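Local coordinates for protein dihydrofolate reductase, putative (Aspergillus flavus, PDB 6DRS) that probably reduces dihydrofolate to tetrahydrofolate with NADPH, as other dihydrofolate reductases do, and binds an antifolate inhibitor alongside its NADP cofactor, at residues M41-R46 and E221-P226; I176-V181 and E203-E208. All coordinates share one frame; numbering follows the deposited sequence.

How the interactions relate
Along the chain the segments come in the order 41-46, 176-181, 203-208 and 221-226, so both halves of interaction 2 fall between those of interaction 1. The centres of the two contacts lie about 17 Å apart, and strand 174-183 of the large mixed sheet joins them. Its side chains alternate: Ile-176 and Met-178 point to helix 203-206, whereas Val-177 packs against interaction 1, with its CG2 3.8 Å from Val-223 CG1 and its CG1 4.0 Å from Phe-43 CZ. The sheet thus carries a helix contact on each side. The inhibitor touches both segment 41-46 and Thr-179 of the same strand, so helix 38-49 and strand 174-183 both line its pocket.

Interaction 1: M41-R46 and E221-P226; sequences MSFFAR and EWVGEP. With H8A (3-{[(3R)-7,9-diamino-3-methyl-2,3-dihydrofuro[2,3-f]quinazolin-4-yl]oxy}benzonitrile), chain G.
Glu-225 OE1 is gripped by two arginines, taking a hydrogen bond from Arg-46 NE at 2.8 Å and a salt bridge from Arg-50 NH1. The other oxygen, OE2, receives Arg-46 NH2, also at 2.8 Å, so Arg-46 holds the carboxylate side-on, one nitrogen to each oxygen. Both hydrogen bonds are nearly straight (N-H...O 163° and 165°) and both oxygens are met on their syn side. With guanidinium and carboxylate planes only 25° apart, the pair is nearly coplanar, which should fix the carboxylate's rotation. Arg-46 reaches this position through a bend at chi3, while Glu-225 runs extended beyond CG. Glu-225 OE2 also sits at the edge of the Phe-43 ring, near its plane, 3.5 Å from CD1. Val-223 CG2 adds a looser apolar touch, 4.4 Å from Phe-43 CE1.

Phe-43 and Phe-44 both set CG anti to the backbone N, yet successive helical positions send their rings to different partners. Phe-44 lays one face over the inhibitor's diaminoquinazoline, whose C5 is 3.4 Å above the phenyl plane, offset toward the rim, and meets the nitrile N21 at its edge, 3.5 Å from CD2. Met-41 SD approaches C14 of the inhibitor's benzonitrile ring at 3.4 Å. Asp-40 OD1 and the Ile-10 carbonyl hydrogen-bond the inhibitor, consistent with the usual acid and carbonyl anchors of antifolates.

Helix 216-223 ends at Val-223; Gly-224, with positive phi, then turns the chain so that Glu-225 faces helix 38-49. There Val-223 and Glu-225 also touch Val-47, while Phe-43 packs onto Met-241 of strand 237-246.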
loop_
_atom_site.group_PDB
_atom_site.type_symbol
_atom_site.label_atom_id
_atom_site.label_comp_id
_atom_site.label_asym_id
_atom_site.label_seq_id
_atom_site.Cartn_x
_atom_site.Cartn_y
_atom_site.Cartn_z
ATOM N N MET A 41 -1.547 -8.002 6.053
ATOM C CA MET A 41 -0.267 -7.384 6.411
ATOM C C MET A 41 0.890 -8.044 5.655
ATOM O O MET A 41 1.754 -7.353 5.116
ATOM C CB MET A 41 0.042 -7.608 7.893
ATOM C CG MET A 41 -0.839 -6.837 8.810
ATOM S SD MET A 41 -0.634 -5.067 8.586
ATOM C CE MET A 41 -1.381 -4.530 10.133
ATOM N N SER A 42 0.949 -9.376 5.704
ATOM C CA SER A 42 2.058 -10.055 5.076
ATOM C C SER A 42 1.950 -9.931 3.543
ATOM O O SER A 42 2.969 -9.761 2.830
ATOM C CB SER A 42 2.194 -11.479 5.584
ATOM O OG SER A 42 1.122 -12.288 5.124
ATOM N N PHE A 43 0.717 -9.966 3.039
ATOM C CA PHE A 43 0.462 -9.797 1.633
ATOM C C PHE A 43 0.917 -8.400 1.203
ATOM O O PHE A 43 1.587 -8.233 0.173
ATOM C CB PHE A 43 -1.008 -10.063 1.279
ATOM C CG PHE A 43 -1.388 -9.691 -0.141
ATOM C CD1 PHE A 43 -1.217 -10.592 -1.191
ATOM C CD2 PHE A 43 -1.945 -8.450 -0.436
ATOM C CE1 PHE A 43 -1.594 -10.260 -2.489
ATOM C CE2 PHE A 43 -2.304 -8.109 -1.732
ATOM C CZ PHE A 43 -2.123 -9.011 -2.764
ATOM N N PHE A 44 0.543 -7.399 1.982
ATOM C CA PHE A 44 0.927 -6.022 1.662
ATOM C C PHE A 44 2.456 -5.905 1.662
ATOM O O PHE A 44 3.008 -5.241 0.807
ATOM C CB PHE A 44 0.317 -5.022 2.649
ATOM C CG PHE A 44 0.873 -3.622 2.524
ATOM C CD1 PHE A 44 0.351 -2.721 1.595
ATOM C CD2 PHE A 44 1.913 -3.195 3.350
ATOM C CE1 PHE A 44 0.862 -1.428 1.489
ATOM C CE2 PHE A 44 2.423 -1.905 3.230
ATOM C CZ PHE A 44 1.900 -1.026 2.303
ATOM N N ALA A 45 3.090 -6.543 2.650
ATOM C CA ALA A 45 4.524 -6.439 2.846
ATOM C C ALA A 45 5.249 -7.103 1.662
ATOM O O ALA A 45 6.075 -6.455 1.007
ATOM C CB ALA A 45 4.928 -7.033 4.181
ATOM N N ARG A 46 4.880 -8.343 1.347
ATOM C CA ARG A 46 5.546 -9.113 0.269
ATOM C C ARG A 46 5.363 -8.402 -1.066
ATOM O O ARG A 46 6.312 -8.245 -1.801
ATOM C CB ARG A 46 5.017 -10.543 0.133
ATOM C CG ARG A 46 5.307 -11.409 1.342
ATOM C CD ARG A 46 4.948 -12.831 0.941
ATOM N NE ARG A 46 3.559 -12.927 0.499
ATOM C CZ ARG A 46 2.505 -13.083 1.295
ATOM N NH1 ARG A 46 2.659 -13.287 2.593
ATOM N NH2 ARG A 46 1.294 -13.063 0.778
ATOM N N GLU A 221 -0.051 -11.804 -11.918
ATOM C CA GLU A 221 1.053 -11.222 -12.706
ATOM C C GLU A 221 1.454 -9.861 -12.110
ATOM O O GLU A 221 2.651 -9.605 -11.954
ATOM C CB GLU A 221 0.647 -11.029 -14.167
ATOM C CG GLU A 221 0.324 -12.328 -14.885
ATOM C CD GLU A 221 -0.348 -12.162 -16.237
ATOM O OE1 GLU A 221 -0.667 -11.022 -16.623
ATOM O OE2 GLU A 221 -0.573 -13.185 -16.897
ATOM N N TRP A 222 0.480 -8.996 -11.790
ATOM C CA TRP A 222 0.785 -7.676 -11.190
ATOM C C TRP A 222 1.630 -7.845 -9.940
ATOM O O TRP A 222 2.543 -7.093 -9.712
ATOM C CB TRP A 222 -0.466 -6.921 -10.789
ATOM C CG TRP A 222 -1.388 -6.608 -11.915
ATOM C CD1 TRP A 222 -1.149 -6.791 -13.248
ATOM C CD2 TRP A 222 -2.702 -6.035 -11.802
ATOM N NE1 TRP A 222 -2.241 -6.395 -13.971
ATOM C CE2 TRP A 222 -3.207 -5.914 -13.116
ATOM C CE3 TRP A 222 -3.491 -5.592 -10.728
ATOM C CZ2 TRP A 222 -4.466 -5.371 -13.387
ATOM C CZ3 TRP A 222 -4.742 -5.072 -11.002
ATOM C CH2 TRP A 222 -5.224 -4.977 -12.310
ATOM N N VAL A 223 1.310 -8.803 -9.100
ATOM C CA VAL A 223 1.834 -8.652 -7.752
ATOM C C VAL A 223 2.952 -9.671 -7.530
ATOM O O VAL A 223 3.587 -9.623 -6.485
ATOM C CB VAL A 223 0.728 -8.738 -6.676
ATOM C CG1 VAL A 223 -0.359 -7.708 -6.902
ATOM C CG2 VAL A 223 0.138 -10.140 -6.527
ATOM N N GLY A 224 3.130 -10.631 -8.460
ATOM C CA GLY A 224 4.278 -11.557 -8.411
ATOM C C GLY A 224 4.133 -12.680 -7.395
ATOM O O GLY A 224 5.129 -13.269 -6.976
ATOM N N GLU A 225 2.915 -12.957 -6.934
ATOM C CA GLU A 225 2.624 -14.179 -6.176
ATOM C C GLU A 225 1.208 -14.643 -6.554
ATOM O O GLU A 225 0.425 -13.855 -7.073
ATOM C CB GLU A 225 2.781 -13.981 -4.669
ATOM C CG GLU A 225 1.870 -12.884 -4.152
ATOM C CD GLU A 225 1.971 -12.726 -2.653
ATOM O OE1 GLU A 225 3.039 -12.243 -2.159
ATOM O OE2 GLU A 225 1.022 -13.158 -1.983
ATOM N N PRO A 226 0.904 -15.922 -6.338
ATOM C CA PRO A 226 -0.399 -16.455 -6.728
ATOM C C PRO A 226 -1.557 -15.818 -5.938
ATOM O O PRO A 226 -1.502 -15.756 -4.715
ATOM C CB PRO A 226 -0.317 -17.951 -6.385
ATOM C CG PRO A 226 1.167 -18.255 -6.276
ATOM C CD PRO A 226 1.794 -16.967 -5.800
HETATM C C2 H8A G . -1.266 -1.577 6.164
HETATM C C3 H8A G . -1.894 -2.640 5.508
HETATM C C4 H8A G . -2.314 -2.489 4.170
HETATM C C5 H8A G . -2.135 -1.266 3.487
HETATM C C6 H8A G . -1.478 -0.224 4.184
HETATM C C7 H8A G . -1.085 -0.387 5.483
HETATM C C8 H8A G . -2.543 -1.166 2.175
HETATM O O1 H8A G . -0.842 -1.701 7.453
HETATM C C10 H8A G . -3.310 -3.372 2.215
HETATM C C14 H8A G . 0.477 -1.901 7.820
HETATM C C15 H8A G . 0.857 -1.611 9.148
HETATM C C16 H8A G . 2.190 -1.809 9.549
HETATM C C17 H8A G . 3.131 -2.294 8.622
HETATM C C18 H8A G . 2.788 -2.599 7.288
HETATM N N9 H8A G . -3.139 -2.214 1.565
HETATM N N11 H8A G . -2.935 -3.504 3.506
HETATM N N12 H8A G . -2.315 0.078 1.449
HETATM N N13 H8A G . -3.949 -4.533 1.589
HETATM C C19 H8A G . 1.445 -2.387 6.908
HETATM C C20 H8A G . 3.706 -3.055 6.422
HETATM N N21 H8A G . 4.549 -3.412 5.648
HETATM C C22 H8A G . -0.464 0.827 6.003
HETATM C C23 H8A G . -0.748 1.812 4.866
HETATM O O24 H8A G . -1.168 1.036 3.729
HETATM C C25 H8A G . 1.038 0.651 5.952
#

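Interaction 2: I176-V181 and E203-E208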
loop_
_atom_site.group_PDB
_atom_site.type_symbol
_atom_site.label_atom_id
_atom_site.label_comp_id
_atom_site.label_asym_id
_atom_site.label_seq_id
_atom_site.Cartn_x
_atom_site.Cartn_y
_atom_site.Cartn_z
ATOM N N ILE A 176 -5.823 -1.095 -9.429
ATOM C CA ILE A 176 -6.078 -1.194 -8.019
ATOM C C ILE A 176 -5.928 -2.654 -7.591
ATOM O O ILE A 176 -6.622 -3.521 -8.101
ATOM C CB ILE A 176 -7.456 -0.597 -7.662
ATOM C CG1 ILE A 176 -7.492 0.911 -7.915
ATOM C CG2 ILE A 176 -7.783 -0.913 -6.215
ATOM C CD1 ILE A 176 -8.883 1.494 -7.956
ATOM N N VAL A 177 -5.022 -2.911 -6.645
ATOM C CA VAL A 177 -4.976 -4.209 -5.985
ATOM C C VAL A 177 -5.712 -4.087 -4.639
ATOM O O VAL A 177 -5.268 -3.338 -3.717
ATOM C CB VAL A 177 -3.519 -4.667 -5.798
ATOM C CG1 VAL A 177 -3.429 -5.913 -4.940
ATOM C CG2 VAL A 177 -2.868 -4.854 -7.162
ATOM N N MET A 178 -6.840 -4.775 -4.504
ATOM C CA MET A 178 -7.707 -4.486 -3.366
ATOM C C MET A 178 -7.908 -5.745 -2.519
ATOM O O MET A 178 -8.216 -6.816 -3.063
ATOM C CB MET A 178 -9.068 -3.947 -3.821
ATOM C CG MET A 178 -10.008 -3.691 -2.635
ATOM S SD MET A 178 -11.591 -2.941 -3.076
ATOM C CE MET A 178 -11.112 -1.320 -3.675
ATOM N N THR A 179 -7.710 -5.630 -1.203
ATOM C CA THR A 179 -8.115 -6.688 -0.315
ATOM C C THR A 179 -9.501 -6.338 0.245
ATOM O O THR A 179 -9.655 -5.300 0.919
ATOM C CB THR A 179 -7.140 -6.874 0.850
ATOM O OG1 THR A 179 -5.806 -7.046 0.356
ATOM C CG2 THR A 179 -7.550 -8.039 1.729
ATOM N N ASN A 180 -10.502 -7.171 -0.057
ATOM C CA ASN A 180 -11.868 -7.053 0.523
ATOM C C ASN A 180 -11.887 -7.719 1.895
ATOM O O ASN A 180 -11.444 -8.855 2.047
ATOM C CB ASN A 180 -12.958 -7.693 -0.337
ATOM C CG ASN A 180 -13.026 -7.023 -1.676
ATOM O OD1 ASN A 180 -12.871 -5.807 -1.757
ATOM N ND2 ASN A 180 -13.133 -7.819 -2.723
ATOM N N VAL A 181 -12.391 -6.960 2.869
ATOM C CA VAL A 181 -12.449 -7.376 4.278
ATOM C C VAL A 181 -13.919 -7.334 4.721
ATOM O O VAL A 181 -14.576 -6.300 4.602
ATOM C CB VAL A 181 -11.563 -6.478 5.177
ATOM C CG1 VAL A 181 -11.753 -6.797 6.655
ATOM C CG2 VAL A 181 -10.090 -6.594 4.803
ATOM N N GLU A 203 -18.743 2.591 -6.253
ATOM C CA GLU A 203 -19.757 1.985 -7.082
ATOM C C GLU A 203 -19.172 1.724 -8.473
ATOM O O GLU A 203 -19.464 0.693 -9.095
ATOM C CB GLU A 203 -21.009 2.869 -7.109
ATOM C CG GLU A 203 -21.867 2.739 -5.851
ATOM C CD GLU A 203 -22.478 1.364 -5.580
ATOM O OE1 GLU A 203 -22.754 1.044 -4.395
ATOM O OE2 GLU A 203 -22.678 0.604 -6.553
ATOM N N GLU A 204 -18.288 2.611 -8.911
ATOM C CA GLU A 204 -17.749 2.475 -10.229
ATOM C C GLU A 204 -16.862 1.222 -10.339
ATOM O O GLU A 204 -16.742 0.685 -11.435
ATOM C CB GLU A 204 -17.200 3.807 -10.733
ATOM C CG GLU A 204 -15.827 4.158 -10.215
ATOM C CD GLU A 204 -15.529 5.645 -10.354
ATOM O OE1 GLU A 204 -16.345 6.469 -9.837
ATOM O OE2 GLU A 204 -14.485 5.989 -10.989
ATOM N N LEU A 205 -16.289 0.728 -9.228
ATOM C CA LEU A 205 -15.571 -0.553 -9.215
ATOM C C LEU A 205 -16.562 -1.715 -9.096
ATOM O O LEU A 205 -16.445 -2.702 -9.803
ATOM C CB LEU A 205 -14.608 -0.603 -8.027
ATOM C CG LEU A 205 -13.578 0.519 -7.952
ATOM C CD1 LEU A 205 -12.775 0.406 -6.667
ATOM C CD2 LEU A 205 -12.673 0.510 -9.181
ATOM N N LEU A 206 -17.508 -1.616 -8.175
ATOM C CA LEU A 206 -18.396 -2.752 -7.933
ATOM C C LEU A 206 -19.328 -2.952 -9.146
ATOM O O LEU A 206 -19.749 -4.078 -9.402
ATOM C CB LEU A 206 -19.150 -2.579 -6.603
ATOM C CG LEU A 206 -18.299 -2.292 -5.359
ATOM C CD1 LEU A 206 -19.122 -1.647 -4.245
ATOM C CD2 LEU A 206 -17.569 -3.535 -4.843
ATOM N N MET A 207 -19.597 -1.901 -9.925
ATOM C CA MET A 207 -20.484 -2.006 -11.088
ATOM C C MET A 207 -19.659 -1.999 -12.381
ATOM O O MET A 207 -20.215 -1.970 -13.486
ATOM C CB MET A 207 -21.480 -0.838 -11.150
ATOM C CG MET A 207 -22.395 -0.714 -9.946
ATOM S SD MET A 207 -23.435 -2.173 -9.687
ATOM C CE MET A 207 -22.565 -3.066 -8.397
ATOM N N GLU A 208 -18.342 -1.968 -12.253
ATOM C CA GLU A 208 -17.442 -1.962 -13.414
ATOM C C GLU A 208 -17.792 -0.849 -14.415
ATOM O O GLU A 208 -17.970 -1.120 -15.591
ATOM C CB GLU A 208 -17.412 -3.343 -14.069
ATOM C CG GLU A 208 -16.415 -4.244 -13.389
ATOM C CD GLU A 208 -16.419 -5.689 -13.838
ATOM O OE1 GLU A 208 -17.277 -6.432 -13.342
ATOM O OE2 GLU A 208 -15.532 -6.073 -14.651
#
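Leu-205 meets Ile-176 and Met-178 through methyl groups alone, with no flat group of either segment laid face or edge against the other. This is a helix-on-sheet contact in the dihydrofolate reductase fold: the short helix 203-206 reaches strand 174-183 through a single leucine, and 104 Å² is buried between the segments. Ile-176 CD1 lies across both methyls of Leu-205, slightly nearer CD2 (4.1 Å), the two side chains crossing at about a right angle, and Leu-205 CD1 is also the branch that meets the methionine. Met-178 leaves the strand extended, with CG anti to the backbone N (chi1 178°), and then bends at chi3 (-66°), which swings the terminal methyl toward the leucine. All three side chains are buried, and Trp-211 of strand 211-213 also packs on Ile-176 and Leu-205.

On the strand, Thr-179 touches the inhibitor, and its OG1 is hydrogen-bonded to Asp-40. The helix closes in a Schellman motif, with positive phi at Glu-208 and a bond from Glu-208 N to Leu-205 O. The closest approach between the segments is Met-178 CE to Leu-205 CD1, 3.8 Å.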